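Local coordinates for chitin-binding domain 3 protein (Micromonospora aurantiaca ATCC 27029, PDB 5OPF) that probably cleaves polysaccharide chains such as cellulose oxidatively, as a copper-dependent lytic polysaccharide monooxygenase, at residues A[26-29]-A[34-37]; A[36-39]-A[45-48]. One frame throughout, in Å; residues are numbered along the deposited sequence. Where two conformers were deposited one is given.

How the contacts relate
Following the chain from the N terminus, strand 2-6 and helix 10-18 come first, and both contacts then form in series. Contact 1 closes the short connection between helices 27-30 and 32-40; contact 2 closes the next one, between helices 32-40 and 43-46. They neither nest nor cross but follow one another, sharing Gln36 and Ala37 and using helix 32-40 as their common member. Packing also passes directly between them, with Met27 SD 3.6 Å from Trp38 CD1. Together they tie three short helices into one compact part of the helical region that follows strand 2-6 and precedes strand 52-54, probably corresponding to the region called L2 in related monooxygenases.

Contact 1 of 2, residues A[26-29]-A[34-37]; sequences AMAT and CWQA
Ala28 and Trp35 meet methyl to ring face in a CH-pi contact, with the indole at the heart of the interface and Ala28 covering one side of it. Ala28 CB stands 3.6 Å from the centroid of the five-membered ring of Trp35, only 11° off the ring normal, so the methyl lies almost straight above the pyrrole part of the indole. The backbone takes part as well: Ala28 CA packs over the same ring, 3.6 Å from Trp35 CG. With CG of Trp35 anti to its backbone nitrogen (chi1 -178°), the indole is carried out toward helix 27-30.

Apolar packing extends from there to Met27. Its CB comes obliquely onto the benzo half of the indole, 3.6 Å from Trp35 CE3. The chain runs extended through its first two torsions, which carry the sulfur along the indole edge to the backbone of helix 32-40. There Met27 SD rests 3.5 Å from Trp35 N, and against the side chain of Cys34, 4.0 Å from CB. The bend at the last torsion (chi3 -48°) then swings CE back beside Trp35 CE3.

The same sulfur makes a Met-aromatic contact with the six-membered ring, in the plane of the indole at its edge and 5.2 Å from the centroid. The pair is a worked example of one indole serving two successive residues, Ala28 over a face and Met27 SD at the edge.

The pairing joins two consecutive short helices on the periphery of the domain. Helix 10-18 lies against them: its Trp18 touches both Met27 and Cys34, and its Cys14 forms a disulfide with Cys34, tying helix 32-40 covalently to helix 10-18.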
ATOM      1  N   ALA A  26       2.338  23.129   9.458  1.00 11.15           N
ATOM      2  CA  ALA A  26       0.897  22.961   9.285  1.00 13.14           C
ATOM      3  C   ALA A  26       0.495  21.497   9.165  1.00 11.20           C
ATOM      4  O   ALA A  26      -0.660  21.151   9.449  1.00 11.61           O
ATOM      5  CB  ALA A  26       0.439  23.715   8.035  1.00 17.53           C
ATOM      6  N   MET A  27       1.420  20.627   8.746  1.00  9.43           N
ATOM      7  CA  MET A  27       1.092  19.220   8.569  1.00  8.63           C
ATOM      8  C   MET A  27       0.599  18.594   9.866  1.00  8.70           C
ATOM      9  O   MET A  27      -0.221  17.672   9.833  1.00  8.25           O
ATOM     10  CB  MET A  27       2.327  18.474   8.072  1.00  8.40           C
ATOM     11  CG  MET A  27       2.002  17.115   7.483  1.00  8.51           C
ATOM     12  SD  MET A  27       3.425  16.036   7.206  1.00  8.45           S
ATOM     13  CE  MET A  27       4.580  17.119   6.373  1.00  9.14           C
ATOM     14  N   ALA A  28       1.101  19.056  11.012  1.00  9.82           N
ATOM     15  CA  ALA A  28       0.722  18.440  12.279  1.00  9.96           C
ATOM     16  C   ALA A  28      -0.782  18.491  12.495  1.00 10.67           C
ATOM     17  O   ALA A  28      -1.354  17.573  13.092  1.00 13.46           O
ATOM     18  CB  ALA A  28       1.461  19.121  13.430  1.00 12.65           C
ATOM     19  N   THR A  29      -1.440  19.556  12.034  1.00 10.46           N
ATOM     20  CA  THR A  29      -2.888  19.615  12.157  0.56 11.31           C
ATOM     21  C   THR A  29      -3.616  19.210  10.890  1.00 10.99           C
ATOM     22  O   THR A  29      -4.676  18.591  10.999  1.00 11.95           O
ATOM     23  CB  THR A  29      -3.364  21.002  12.589  0.56 13.52           C
ATOM     24  OG1 THR A  29      -2.895  21.980  11.658  0.56 13.82           O
ATOM     25  CG2 THR A  29      -2.866  21.323  13.988  0.56 15.53           C
ATOM     26  N   CYS A  34       0.436  11.700   8.277  1.00  6.28           N
ATOM     27  CA  CYS A  34       1.682  11.951   7.550  1.00  6.51           C
ATOM     28  C   CYS A  34       2.712  12.661   8.431  1.00  6.76           C
ATOM     29  O   CYS A  34       3.916  12.397   8.314  1.00  7.43           O
ATOM     30  CB  CYS A  34       1.474  12.701   6.233  1.00  6.34           C
ATOM     31  SG  CYS A  34       0.670  11.740   4.933  1.00  6.36           S
ATOM     32  N   TRP A  35       2.271  13.553   9.321  1.00  7.18           N
ATOM     33  CA  TRP A  35       3.217  14.228  10.208  1.00  8.15           C
ATOM     34  C   TRP A  35       3.963  13.231  11.089  1.00  7.93           C
ATOM     35  O   TRP A  35       5.195  13.272  11.177  1.00  8.52           O
ATOM     36  CB  TRP A  35       2.503  15.283  11.052  1.00  9.02           C
ATOM     37  CG  TRP A  35       3.409  16.079  11.974  1.00 11.63           C
ATOM     38  CD1 TRP A  35       3.412  16.038  13.336  1.00 13.96           C
ATOM     39  CD2 TRP A  35       4.407  17.055  11.602  1.00 12.02           C
ATOM     40  NE1 TRP A  35       4.347  16.918  13.837  1.00 14.42           N
ATOM     41  CE2 TRP A  35       4.976  17.544  12.795  1.00 13.14           C
ATOM     42  CE3 TRP A  35       4.889  17.540  10.378  1.00 15.62           C
ATOM     43  CZ2 TRP A  35       5.994  18.509  12.801  1.00 18.85           C
ATOM     44  CZ3 TRP A  35       5.898  18.504  10.386  1.00 19.15           C
ATOM     45  CH2 TRP A  35       6.439  18.970  11.590  1.00 21.46           C
ATOM     46  N   GLN A  36       3.241  12.320  11.757  1.00  7.73           N
ATOM     47  CA  GLN A  36       3.943  11.373  12.620  1.00  8.81           C
ATOM     48  C   GLN A  36       4.858  10.464  11.808  1.00  7.64           C
ATOM     49  O   GLN A  36       5.922  10.053  12.291  1.00  9.39           O
ATOM     50  CB  GLN A  36       2.976  10.584  13.514  1.00  8.66           C
ATOM     51  CG  GLN A  36       1.915   9.737  12.814  1.00  8.69           C
ATOM     52  CD  GLN A  36       2.343   8.313  12.485  1.00  8.27           C
ATOM     53  OE1 GLN A  36       2.903   7.604  13.330  1.00  9.45           O
ATOM     54  NE2 GLN A  36       2.046   7.876  11.271  1.00  7.47           N
ATOM     55  N   ALA A  37       4.489  10.168  10.565  1.00  7.08           N
ATOM     56  CA  ALA A  37       5.350   9.353   9.717  1.00  7.68           C
ATOM     57  C   ALA A  37       6.615  10.112   9.328  1.00  7.41           C
ATOM     58  O   ALA A  37       7.725   9.596   9.473  1.00  8.50           O
ATOM     59  CB  ALA A  37       4.588   8.884   8.472  1.00  8.32           C
TER

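Contact 2 of 2, residues A[36-39]-A[45-48]; sequences QAWQ and MWNW
Trp38 meets Trp46 edge-on while Met45, the residue just before Trp46, packs over the face of the same indole. The tryptophans form a T-shaped pair: the six-membered ring of Trp38 points its edge at the face of Trp46, with centroids 4.9 Å apart and planes at 70°. Trp38 CZ3 is the leading atom, 3.6 Å from Trp46 CZ2. Met45 CB makes a CH-pi contact 3.7 Å from the centroid of the six-membered ring of Trp38. Beyond it the methionine chain bends at chi2 (61°), bringing SD over the indole. Met45 SD lies 4.8 Å from the centroid of the five-membered ring of Trp38, a Met-aromatic contact made at a distance above the face. A second bend at chi3 (64°) turns CE back over that face and against Ala37 CB, 3.8 Å from Met45 CE. In this way helix 43-46 docks on helix 32-40 within the helical region attached to the beta-sandwich. With an alanine in place of Trp38, Met45 would probably lose the ring it folds over and Trp46 the edge that meets its face. Phe22 meets both tryptophan rings, edge-to-face in the case of Trp46, and on helix 10-18 Cys14 and Trp15 touch Met45.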
ATOM      1  N   GLN A  36       3.241  12.320  11.757  1.00  7.73           N
ATOM      2  CA  GLN A  36       3.943  11.373  12.620  1.00  8.81           C
ATOM      3  C   GLN A  36       4.858  10.464  11.808  1.00  7.64           C
ATOM      4  O   GLN A  36       5.922  10.053  12.291  1.00  9.39           O
ATOM      5  CB  GLN A  36       2.976  10.584  13.514  1.00  8.66           C
ATOM      6  CG  GLN A  36       1.915   9.737  12.814  1.00  8.69           C
ATOM      7  CD  GLN A  36       2.343   8.313  12.485  1.00  8.27           C
ATOM      8  OE1 GLN A  36       2.903   7.604  13.330  1.00  9.45           O
ATOM      9  NE2 GLN A  36       2.046   7.876  11.271  1.00  7.47           N
ATOM     10  N   ALA A  37       4.489  10.168  10.565  1.00  7.08           N
ATOM     11  CA  ALA A  37       5.350   9.353   9.717  1.00  7.68           C
ATOM     12  C   ALA A  37       6.615  10.112   9.328  1.00  7.41           C
ATOM     13  O   ALA A  37       7.725   9.596   9.473  1.00  8.50           O
ATOM     14  CB  ALA A  37       4.588   8.884   8.472  1.00  8.32           C
ATOM     15  N   TRP A  38       6.475  11.344   8.828  1.00  8.00           N
ATOM     16  CA  TRP A  38       7.650  12.118   8.437  1.00  8.79           C
ATOM     17  C   TRP A  38       8.566  12.365   9.624  1.00 10.22           C
ATOM     18  O   TRP A  38       9.798  12.359   9.483  1.00 11.65           O
ATOM     19  CB  TRP A  38       7.216  13.448   7.826  1.00  8.72           C
ATOM     20  CG  TRP A  38       6.816  13.397   6.359  1.00  8.39           C
ATOM     21  CD1 TRP A  38       5.552  13.486   5.834  1.00  9.75           C
ATOM     22  CD2 TRP A  38       7.696  13.287   5.234  1.00  8.35           C
ATOM     23  NE1 TRP A  38       5.605  13.421   4.463  1.00  9.28           N
ATOM     24  CE2 TRP A  38       6.911  13.316   4.071  1.00  8.64           C
ATOM     25  CE3 TRP A  38       9.078  13.176   5.100  1.00  9.26           C
ATOM     26  CZ2 TRP A  38       7.468  13.238   2.792  1.00  9.38           C
ATOM     27  CZ3 TRP A  38       9.619  13.090   3.839  1.00 10.06           C
ATOM     28  CH2 TRP A  38       8.824  13.127   2.706  1.00 10.17           C
ATOM     29  N   GLN A  39       7.990  12.597  10.803  1.00 10.09           N
ATOM     30  CA  GLN A  39       8.813  12.850  11.983  1.00 11.38           C
ATOM     31  C   GLN A  39       9.563  11.596  12.425  1.00 11.49           C
ATOM     32  O   GLN A  39      10.708  11.686  12.888  1.00 14.57           O
ATOM     33  CB  GLN A  39       7.949  13.404  13.116  1.00 13.95           C
ATOM     34  CG  GLN A  39       7.347  14.778  12.824  1.00 15.45           C
ATOM     35  CD  GLN A  39       8.352  15.910  12.932  1.00 20.13           C
ATOM     36  OE1 GLN A  39       8.871  16.402  11.928  1.00 25.93           O
ATOM     37  NE2 GLN A  39       8.622  16.336  14.156  1.00 24.34           N
ATOM     38  N   MET A  45       9.051   7.669   3.240  1.00  7.72           N
ATOM     39  CA  MET A  45       8.501   8.394   2.105  1.00  6.96           C
ATOM     40  C   MET A  45       9.519   8.559   0.982  1.00  6.61           C
ATOM     41  O   MET A  45       9.189   8.321  -0.183  1.00  7.19           O
ATOM     42  CB  MET A  45       7.945   9.755   2.552  1.00  6.85           C
ATOM     43  CG  MET A  45       6.499   9.704   3.052  1.00  6.91           C
ATOM     44  SD  MET A  45       6.197   8.667   4.496  1.00  7.46           S
ATOM     45  CE  MET A  45       7.191   9.537   5.716  1.00  8.95           C
ATOM     46  N   TRP A  46      10.753   8.965   1.288  1.00  7.44           N
ATOM     47  CA  TRP A  46      11.725   9.096   0.205  1.00  8.06           C
ATOM     48  C   TRP A  46      11.910   7.767  -0.509  1.00  7.68           C
ATOM     49  O   TRP A  46      12.074   7.733  -1.734  1.00  9.68           O
ATOM     50  CB  TRP A  46      13.075   9.612   0.709  1.00  9.29           C
ATOM     51  CG  TRP A  46      13.028  10.947   1.386  1.00  8.01           C
ATOM     52  CD1 TRP A  46      13.583  11.252   2.593  1.00  9.58           C
ATOM     53  CD2 TRP A  46      12.409  12.151   0.909  1.00  8.97           C
ATOM     54  NE1 TRP A  46      13.354  12.571   2.901  1.00  9.67           N
ATOM     55  CE2 TRP A  46      12.629  13.142   1.889  1.00  9.03           C
ATOM     56  CE3 TRP A  46      11.686  12.492  -0.242  1.00  9.56           C
ATOM     57  CZ2 TRP A  46      12.166  14.446   1.754  1.00 11.68           C
ATOM     58  CZ3 TRP A  46      11.219  13.794  -0.372  1.00 11.28           C
ATOM     59  CH2 TRP A  46      11.455  14.752   0.629  1.00 11.22           C
ATOM     60  N   ASN A  47      11.888   6.665   0.247  1.00  7.22           N
ATOM     61  CA  ASN A  47      11.985   5.306  -0.287  1.00  7.33           C
ATOM     62  C   ASN A  47      10.616   4.652  -0.385  1.00  7.17           C
ATOM     63  O   ASN A  47      10.437   3.468  -0.065  1.00  7.32           O
ATOM     64  CB  ASN A  47      12.955   4.473   0.548  1.00  8.74           C
ATOM     65  CG  ASN A  47      14.333   5.086   0.574  1.00 11.33           C
ATOM     66  OD1 ASN A  47      14.703   5.782   1.515  1.00 15.97           O
ATOM     67  ND2 ASN A  47      15.078   4.892  -0.503  1.00 14.47           N
ATOM     68  N   TRP A  48       9.630   5.413  -0.860  1.00  7.09           N
ATOM     69  CA  TRP A  48       8.286   4.888  -1.077  1.00  6.66           C
ATOM     70  C   TRP A  48       8.281   3.668  -1.988  1.00  6.53           C
ATOM     71  O   TRP A  48       7.343   2.861  -1.917  1.00  7.25           O
ATOM     72  CB  TRP A  48       7.358   5.982  -1.650  1.00  7.19           C
ATOM     73  CG  TRP A  48       7.784   6.528  -3.000  1.00  7.20           C
ATOM     74  CD1 TRP A  48       8.511   7.666  -3.233  1.00  7.92           C
ATOM     75  CD2 TRP A  48       7.553   5.944  -4.293  1.00  8.25           C
ATOM     76  NE1 TRP A  48       8.730   7.833  -4.578  1.00  8.76           N
ATOM     77  CE2 TRP A  48       8.155   6.787  -5.250  1.00  8.57           C
ATOM     78  CE3 TRP A  48       6.889   4.800  -4.736  1.00  7.88           C
ATOM     79  CZ2 TRP A  48       8.107   6.518  -6.619  1.00 10.21           C
ATOM     80  CZ3 TRP A  48       6.845   4.535  -6.099  1.00  9.05           C
ATOM     81  CH2 TRP A  48       7.447   5.387  -7.018  1.00 10.23           C
TER